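Local coordinates for protein BexL (Amycolatopsis orientalis, PDB 4XRW) that probably cyclises, dehydrates and aromatises polyketide intermediates in BE-7585A biosynthesis, as a di-domain aromatase/cyclase of a type II polyketide synthase, at residues Arg238-Lys249 against Leu259-Ala267. Numbering follows the deposited sequence.
Sequences RVCFPHHRIVYK and LHTGRWDFA
Ile246 and Trp264 form a hydrogen-bonded pair in an antiparallel β-hairpin, part of the seven-stranded sheet of the second helix-grip domain; strands 245-249 and 259-267 run at 173° to each other. Backbone polarity is met reciprocally: Trp264 N donates to Ile246 O at 2.7 Å, and Ile246 N returns a bond to Trp264 O. Tyr248 and Gly262 exchange a second such pair, and Phe266 N donates to His244 O. On the face carrying Ile246, Tyr248 and Trp264, Tyr248 takes chi1 64°, which lays its ring over Gly262, whose CA sits 3.8 Å from the ring centroid, a CH-pi contact. Over the opposite ring face, near the rim, lies a water that accepts from both Trp264 NE1 (3.1 Å) and Arg238 NH1; Arg238 NH2 is taken by Gln218 and the Val192 carbonyl. The Tyr248 edge points toward the face of His260, an offset edge-to-face pair with ring centroids 6.0 Å apart; His260 bonds through ND1 to Gln250 and through NE2 to His280. On the face of Arg245, Val247 and Arg263, Arg263 NE donates to the syn lone pair of Asp265 OD1, with an N-H...O angle of 170°, as part of a salt bridge. Arg245 NH1 and Arg263 NH2, both donors, lie 3.1 Å apart unbonded, their like charges probably eased by Asp265. A second water donates to Asp265 OD1 and His244 O, and also bonds His244 ND1 at 3.0 Å.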
ATOM      1  N   ARG A 238      -6.005  -6.857   0.585  1.00 15.74           N
ATOM      2  CA  ARG A 238      -5.308  -7.294   1.786  1.00 15.75           C
ATOM      3  C   ARG A 238      -4.346  -8.442   1.481  1.00 18.01           C
ATOM      4  O   ARG A 238      -4.616  -9.311   0.653  1.00 18.56           O
ATOM      5  CB  ARG A 238      -6.323  -7.741   2.873  1.00 15.65           C
ATOM      6  CG  ARG A 238      -7.501  -6.823   2.982  1.00 18.74           C
ATOM      7  CD  ARG A 238      -8.195  -6.908   4.367  1.00 13.49           C
ATOM      8  NE  ARG A 238      -8.623  -8.277   4.635  1.00 17.34           N
ATOM      9  CZ  ARG A 238      -9.187  -8.687   5.770  1.00 19.49           C
ATOM     10  NH1 ARG A 238      -9.372  -7.842   6.756  1.00 17.95           N
ATOM     11  NH2 ARG A 238      -9.554  -9.947   5.910  1.00 19.11           N
ATOM     12  N   VAL A 239      -3.231  -8.409   2.173  1.00 16.17           N
ATOM     13  CA  VAL A 239      -2.262  -9.462   2.160  1.00 18.05           C
ATOM     14  C   VAL A 239      -2.175 -10.078   3.573  1.00 17.29           C
ATOM     15  O   VAL A 239      -1.835  -9.390   4.552  1.00 19.51           O
ATOM     16  CB  VAL A 239      -0.879  -8.944   1.738  1.00 18.16           C
ATOM     17  CG1 VAL A 239       0.039 -10.099   1.553  1.00 20.52           C
ATOM     18  CG2 VAL A 239      -0.958  -8.099   0.427  1.00 21.69           C
ATOM     19  N   CYS A 240      -2.430 -11.376   3.637  1.00 18.80           N
ATOM     20  CA  CYS A 240      -2.605 -12.096   4.901  1.00 18.48           C
ATOM     21  C   CYS A 240      -1.444 -13.080   5.163  1.00 25.39           C
ATOM     22  O   CYS A 240      -1.098 -13.903   4.315  1.00 28.31           O
ATOM     23  CB  CYS A 240      -3.953 -12.824   4.849  1.00 20.71           C
ATOM     24  SG  CYS A 240      -5.307 -11.701   4.393  1.00 24.18           S
ATOM     25  N   PHE A 241      -0.882 -12.993   6.354  1.00 21.68           N
ATOM     26  CA  PHE A 241       0.259 -13.806   6.797  1.00 22.51           C
ATOM     27  C   PHE A 241      -0.161 -14.539   8.094  1.00 20.39           C
ATOM     28  O   PHE A 241      -0.138 -13.946   9.153  1.00 24.41           O
ATOM     29  CB  PHE A 241       1.458 -12.928   7.066  1.00 24.09           C
ATOM     30  CG  PHE A 241       1.949 -12.163   5.850  1.00 26.17           C
ATOM     31  CD1 PHE A 241       2.872 -12.731   4.986  1.00 29.76           C
ATOM     32  CD2 PHE A 241       1.481 -10.903   5.579  1.00 23.33           C
ATOM     33  CE1 PHE A 241       3.332 -12.042   3.862  1.00 31.98           C
ATOM     34  CE2 PHE A 241       1.939 -10.197   4.441  1.00 29.76           C
ATOM     35  CZ  PHE A 241       2.859 -10.779   3.593  1.00 28.40           C
ATOM     36  N   PRO A 242      -0.584 -15.802   7.977  1.00 23.08           N
ATOM     37  CA  PRO A 242      -1.044 -16.592   9.127  1.00 25.69           C
ATOM     38  C   PRO A 242       0.059 -16.741  10.152  1.00 29.73           C
ATOM     39  O   PRO A 242       1.144 -17.076   9.700  1.00 28.57           O
ATOM     40  CB  PRO A 242      -1.367 -17.947   8.530  1.00 30.06           C
ATOM     41  CG  PRO A 242      -1.571 -17.714   7.100  1.00 33.20           C
ATOM     42  CD  PRO A 242      -0.764 -16.524   6.712  1.00 23.14           C
ATOM     43  N   HIS A 243      -0.130 -16.460  11.445  1.00 26.47           N
ATOM     44  CA  HIS A 243      -1.327 -15.892  12.032  1.00 25.10           C
ATOM     45  C   HIS A 243      -0.963 -14.607  12.718  1.00 31.02           C
ATOM     46  O   HIS A 243      -1.453 -14.330  13.807  1.00 30.13           O
ATOM     47  CB  HIS A 243      -1.950 -16.867  13.042  1.00 27.40           C
ATOM     48  CG  HIS A 243      -2.409 -18.140  12.420  1.00 30.44           C
ATOM     49  ND1 HIS A 243      -1.687 -19.310  12.497  1.00 35.13           N
ATOM     50  CD2 HIS A 243      -3.495 -18.418  11.660  1.00 34.15           C
ATOM     51  CE1 HIS A 243      -2.318 -20.260  11.827  1.00 33.99           C
ATOM     52  NE2 HIS A 243      -3.420 -19.746  11.312  1.00 34.36           N
ATOM     53  N   HIS A 244      -0.144 -13.789  12.069  1.00 22.99           N
ATOM     54  CA  HIS A 244       0.424 -12.645  12.745  1.00 24.91           C
ATOM     55  C   HIS A 244       0.235 -11.262  12.102  1.00 25.48           C
ATOM     56  O   HIS A 244       0.456 -10.224  12.757  1.00 24.10           O
ATOM     57  CB  HIS A 244       1.915 -12.933  12.965  1.00 31.66           C
ATOM     58  CG  HIS A 244       2.730 -12.945  11.706  1.00 29.01           C
ATOM     59  ND1 HIS A 244       3.391 -11.827  11.246  1.00 32.81           N
ATOM     60  CD2 HIS A 244       3.007 -13.936  10.824  1.00 34.46           C
ATOM     61  CE1 HIS A 244       4.036 -12.124  10.132  1.00 34.66           C
ATOM     62  NE2 HIS A 244       3.820 -13.398   9.853  1.00 36.51           N
ATOM     63  N   ARG A 245      -0.184 -11.204  10.843  1.00 21.73           N
ATOM     64  CA  ARG A 245      -0.250  -9.929  10.185  1.00 19.71           C
ATOM     65  C   ARG A 245      -1.190  -9.937   9.009  1.00 17.61           C
ATOM     66  O   ARG A 245      -1.241 -10.887   8.262  1.00 19.55           O
ATOM     67  CB  ARG A 245       1.146  -9.522   9.714  1.00 24.42           C
ATOM     68  CG  ARG A 245       1.241  -8.140   9.130  1.00 31.56           C
ATOM     69  CD  ARG A 245       2.722  -7.827   8.803  1.00 39.84           C
ATOM     70  NE  ARG A 245       3.292  -8.786   7.858  1.00 44.43           N
ATOM     71  CZ  ARG A 245       4.580  -9.129   7.780  1.00 49.50           C
ATOM     72  NH1 ARG A 245       5.486  -8.595   8.597  1.00 51.37           N
ATOM     73  NH2 ARG A 245       4.964 -10.024   6.871  1.00 45.73           N
ATOM     74  N   ILE A 246      -1.916  -8.840   8.874  1.00 18.48           N
ATOM     75  CA  ILE A 246      -2.732  -8.582   7.687  1.00 18.89           C
ATOM     76  C   ILE A 246      -2.476  -7.137   7.290  1.00 18.23           C
ATOM     77  O   ILE A 246      -2.707  -6.201   8.073  1.00 21.17           O
ATOM     78  CB  ILE A 246      -4.239  -8.799   7.930  1.00 16.99           C
ATOM     79  CG1 ILE A 246      -4.522 -10.234   8.312  1.00 16.90           C
ATOM     80  CG2 ILE A 246      -5.045  -8.402   6.683  1.00 18.87           C
ATOM     81  CD1 ILE A 246      -5.884 -10.444   8.809  1.00 20.44           C
ATOM     82  N   VAL A 247      -1.946  -6.949   6.080  1.00 15.84           N
ATOM     83  CA  VAL A 247      -1.618  -5.635   5.564  1.00 15.49           C
ATOM     84  C   VAL A 247      -2.591  -5.266   4.450  1.00 16.49           C
ATOM     85  O   VAL A 247      -2.961  -6.147   3.659  1.00 18.97           O
ATOM     86  CB  VAL A 247      -0.170  -5.585   4.979  1.00 19.78           C
ATOM     87  CG1 VAL A 247       0.126  -4.168   4.469  1.00 23.22           C
ATOM     88  CG2 VAL A 247       0.862  -6.011   6.018  1.00 25.26           C
ATOM     89  N   TYR A 248      -3.042  -4.029   4.387  1.00 14.99           N
ATOM     90  CA  TYR A 248      -4.017  -3.684   3.359  1.00 17.91           C
ATOM     91  C   TYR A 248      -3.883  -2.271   2.860  1.00 17.01           C
ATOM     92  O   TYR A 248      -3.194  -1.423   3.468  1.00 18.00           O
ATOM     93  CB  TYR A 248      -5.455  -3.930   3.861  1.00 16.47           C
ATOM     94  CG  TYR A 248      -5.877  -3.072   5.041  1.00 18.78           C
ATOM     95  CD1 TYR A 248      -6.576  -1.897   4.848  1.00 23.63           C
ATOM     96  CD2 TYR A 248      -5.577  -3.459   6.345  1.00 20.17           C
ATOM     97  CE1 TYR A 248      -6.986  -1.112   5.933  1.00 23.15           C
ATOM     98  CE2 TYR A 248      -5.976  -2.684   7.437  1.00 21.73           C
ATOM     99  CZ  TYR A 248      -6.667  -1.506   7.210  1.00 25.24           C
ATOM    100  OH  TYR A 248      -7.074  -0.715   8.261  1.00 27.80           O
ATOM    101  N   LYS A 249      -4.511  -2.048   1.713  1.00 15.94           N
ATOM    102  CA  LYS A 249      -4.618  -0.735   1.109  1.00 15.93           C
ATOM    103  C   LYS A 249      -6.023  -0.553   0.597  1.00 20.37           C
ATOM    104  O   LYS A 249      -6.568  -1.466  -0.058  1.00 18.56           O
ATOM    105  CB  LYS A 249      -3.610  -0.550  -0.050  1.00 16.41           C
ATOM    106  CG  LYS A 249      -3.887   0.696  -0.879  1.00 20.28           C
ATOM    107  CD  LYS A 249      -2.793   0.958  -1.904  1.00 19.08           C
ATOM    108  CE  LYS A 249      -1.616   1.726  -1.337  1.00 21.17           C
ATOM    109  NZ  LYS A 249      -0.564   2.071  -2.381  1.00 21.39           N
ATOM    110  N   LEU A 259      -4.690   8.669   0.280  1.00 21.91           N
ATOM    111  CA  LEU A 259      -4.149   7.350   0.572  1.00 22.41           C
ATOM    112  C   LEU A 259      -4.692   6.872   1.895  1.00 18.55           C
ATOM    113  O   LEU A 259      -4.851   7.643   2.832  1.00 22.06           O
ATOM    114  CB  LEU A 259      -2.610   7.385   0.627  1.00 23.00           C
ATOM    115  CG  LEU A 259      -1.956   6.076   1.106  1.00 24.14           C
ATOM    116  CD1 LEU A 259      -1.024   5.516   0.075  1.00 29.22           C
ATOM    117  CD2 LEU A 259      -1.273   6.241   2.449  1.00 27.92           C
ATOM    118  N   HIS A 260      -4.953   5.576   1.982  1.00 19.01           N
ATOM    119  CA  HIS A 260      -5.265   4.951   3.244  1.00 17.20           C
ATOM    120  C   HIS A 260      -4.754   3.519   3.209  1.00 17.27           C
ATOM    121  O   HIS A 260      -5.259   2.694   2.452  1.00 19.54           O
ATOM    122  CB  HIS A 260      -6.772   4.963   3.521  1.00 20.26           C
ATOM    123  CG  HIS A 260      -7.142   4.183   4.740  1.00 20.44           C
ATOM    124  ND1 HIS A 260      -8.324   3.480   4.854  1.00 23.55           N
ATOM    125  CD2 HIS A 260      -6.463   3.968   5.886  1.00 21.91           C
ATOM    126  CE1 HIS A 260      -8.353   2.862   6.017  1.00 23.21           C
ATOM    127  NE2 HIS A 260      -7.242   3.147   6.665  1.00 24.44           N
ATOM    128  N   THR A 261      -3.758   3.245   4.024  1.00 18.28           N
ATOM    129  CA  THR A 261      -3.216   1.926   4.188  1.00 15.90           C
ATOM    130  C   THR A 261      -3.360   1.567   5.665  1.00 19.42           C
ATOM    131  O   THR A 261      -3.555   2.444   6.527  1.00 20.76           O
ATOM    132  CB  THR A 261      -1.737   1.847   3.780  1.00 18.38           C
ATOM    133  OG1 THR A 261      -0.978   2.713   4.609  1.00 21.94           O
ATOM    134  CG2 THR A 261      -1.535   2.247   2.338  1.00 20.08           C
ATOM    135  N   GLY A 262      -3.287   0.288   5.952  1.00 18.25           N
ATOM    136  CA  GLY A 262      -3.376  -0.181   7.323  1.00 20.75           C
ATOM    137  C   GLY A 262      -2.730  -1.525   7.514  1.00 21.02           C
ATOM    138  O   GLY A 262      -2.326  -2.206   6.563  1.00 17.18           O
ATOM    139  N   ARG A 263      -2.619  -1.920   8.776  1.00 19.24           N
ATOM    140  CA  ARG A 263      -1.968  -3.139   9.146  1.00 19.21           C
ATOM    141  C   ARG A 263      -2.605  -3.656  10.456  1.00 21.64           C
ATOM    142  O   ARG A 263      -2.745  -2.889  11.417  1.00 22.20           O
ATOM    143  CB  ARG A 263      -0.475  -2.894   9.308  1.00 23.96           C
ATOM    144  CG  ARG A 263       0.322  -4.012   9.905  1.00 38.97           C
ATOM    145  CD  ARG A 263       1.781  -3.582   9.947  1.00 35.70           C
ATOM    146  NE  ARG A 263       2.696  -4.665  10.272  1.00 54.68           N
ATOM    147  CZ  ARG A 263       3.834  -4.922   9.623  1.00 59.70           C
ATOM    148  NH1 ARG A 263       4.213  -4.180   8.576  1.00 49.51           N
ATOM    149  NH2 ARG A 263       4.597  -5.940  10.023  1.00 61.03           N
ATOM    150  N   TRP A 264      -3.007  -4.915  10.444  1.00 19.24           N
ATOM    151  CA  TRP A 264      -3.396  -5.635  11.663  1.00 20.83           C
ATOM    152  C   TRP A 264      -2.201  -6.478  12.088  1.00 21.82           C
ATOM    153  O   TRP A 264      -1.629  -7.188  11.254  1.00 22.30           O
ATOM    154  CB  TRP A 264      -4.600  -6.551  11.436  1.00 16.63           C
ATOM    155  CG  TRP A 264      -5.853  -5.898  10.927  1.00 19.02           C
ATOM    156  CD1 TRP A 264      -6.200  -5.698   9.612  1.00 20.99           C
ATOM    157  CD2 TRP A 264      -6.930  -5.386  11.700  1.00 18.28           C
ATOM    158  NE1 TRP A 264      -7.412  -5.071   9.532  1.00 24.66           N
ATOM    159  CE2 TRP A 264      -7.881  -4.871  10.805  1.00 23.21           C
ATOM    160  CE3 TRP A 264      -7.171  -5.289  13.069  1.00 21.70           C
ATOM    161  CZ2 TRP A 264      -9.070  -4.280  11.235  1.00 24.41           C
ATOM    162  CZ3 TRP A 264      -8.364  -4.710  13.497  1.00 26.60           C
ATOM    163  CH2 TRP A 264      -9.283  -4.209  12.592  1.00 24.50           C
ATOM    164  N   ASP A 265      -1.843  -6.450  13.374  1.00 19.71           N
ATOM    165  CA  ASP A 265      -0.781  -7.290  13.904  1.00 22.47           C
ATOM    166  C   ASP A 265      -1.302  -8.055  15.113  1.00 21.41           C
ATOM    167  O   ASP A 265      -2.084  -7.521  15.881  1.00 22.40           O
ATOM    168  CB  ASP A 265       0.458  -6.478  14.286  1.00 27.19           C
ATOM    169  CG  ASP A 265       1.188  -5.949  13.070  1.00 34.99           C
ATOM    170  OD1 ASP A 265       1.862  -6.744  12.371  1.00 34.42           O
ATOM    171  OD2 ASP A 265       1.057  -4.739  12.808  1.00 41.12           O
ATOM    172  N   PHE A 266      -0.909  -9.313  15.207  1.00 24.01           N
ATOM    173  CA  PHE A 266      -1.339 -10.201  16.292  1.00 24.29           C
ATOM    174  C   PHE A 266      -0.083 -10.803  16.845  1.00 28.75           C
ATOM    175  O   PHE A 266       0.537 -11.656  16.223  1.00 29.62           O
ATOM    176  CB  PHE A 266      -2.315 -11.260  15.799  1.00 21.76           C
ATOM    177  CG  PHE A 266      -3.388 -10.692  14.921  1.00 25.17           C
ATOM    178  CD1 PHE A 266      -4.496 -10.100  15.462  1.00 23.83           C
ATOM    179  CD2 PHE A 266      -3.255 -10.710  13.531  1.00 24.13           C
ATOM    180  CE1 PHE A 266      -5.478  -9.555  14.648  1.00 20.88           C
ATOM    181  CE2 PHE A 266      -4.238 -10.157  12.713  1.00 19.01           C
ATOM    182  CZ  PHE A 266      -5.345  -9.584  13.279  1.00 20.96           C
ATOM    183  N   ALA A 267       0.324 -10.282  17.991  1.00 26.78           N
ATOM    184  CA  ALA A 267       1.589 -10.661  18.615  1.00 26.69           C
ATOM    185  C   ALA A 267       1.326 -11.532  19.851  1.00 35.42           C
ATOM    186  O   ALA A 267       0.610 -11.108  20.744  1.00 31.64           O
ATOM    187  CB  ALA A 267       2.345  -9.424  18.991  1.00 35.23           C
TER
HETATM  188  O   HOH W   1      -9.070  -5.015   6.881  1.00 19.98           O
HETATM  189  O   HOH W   2       3.281  -9.274  12.731  1.00 40.90           O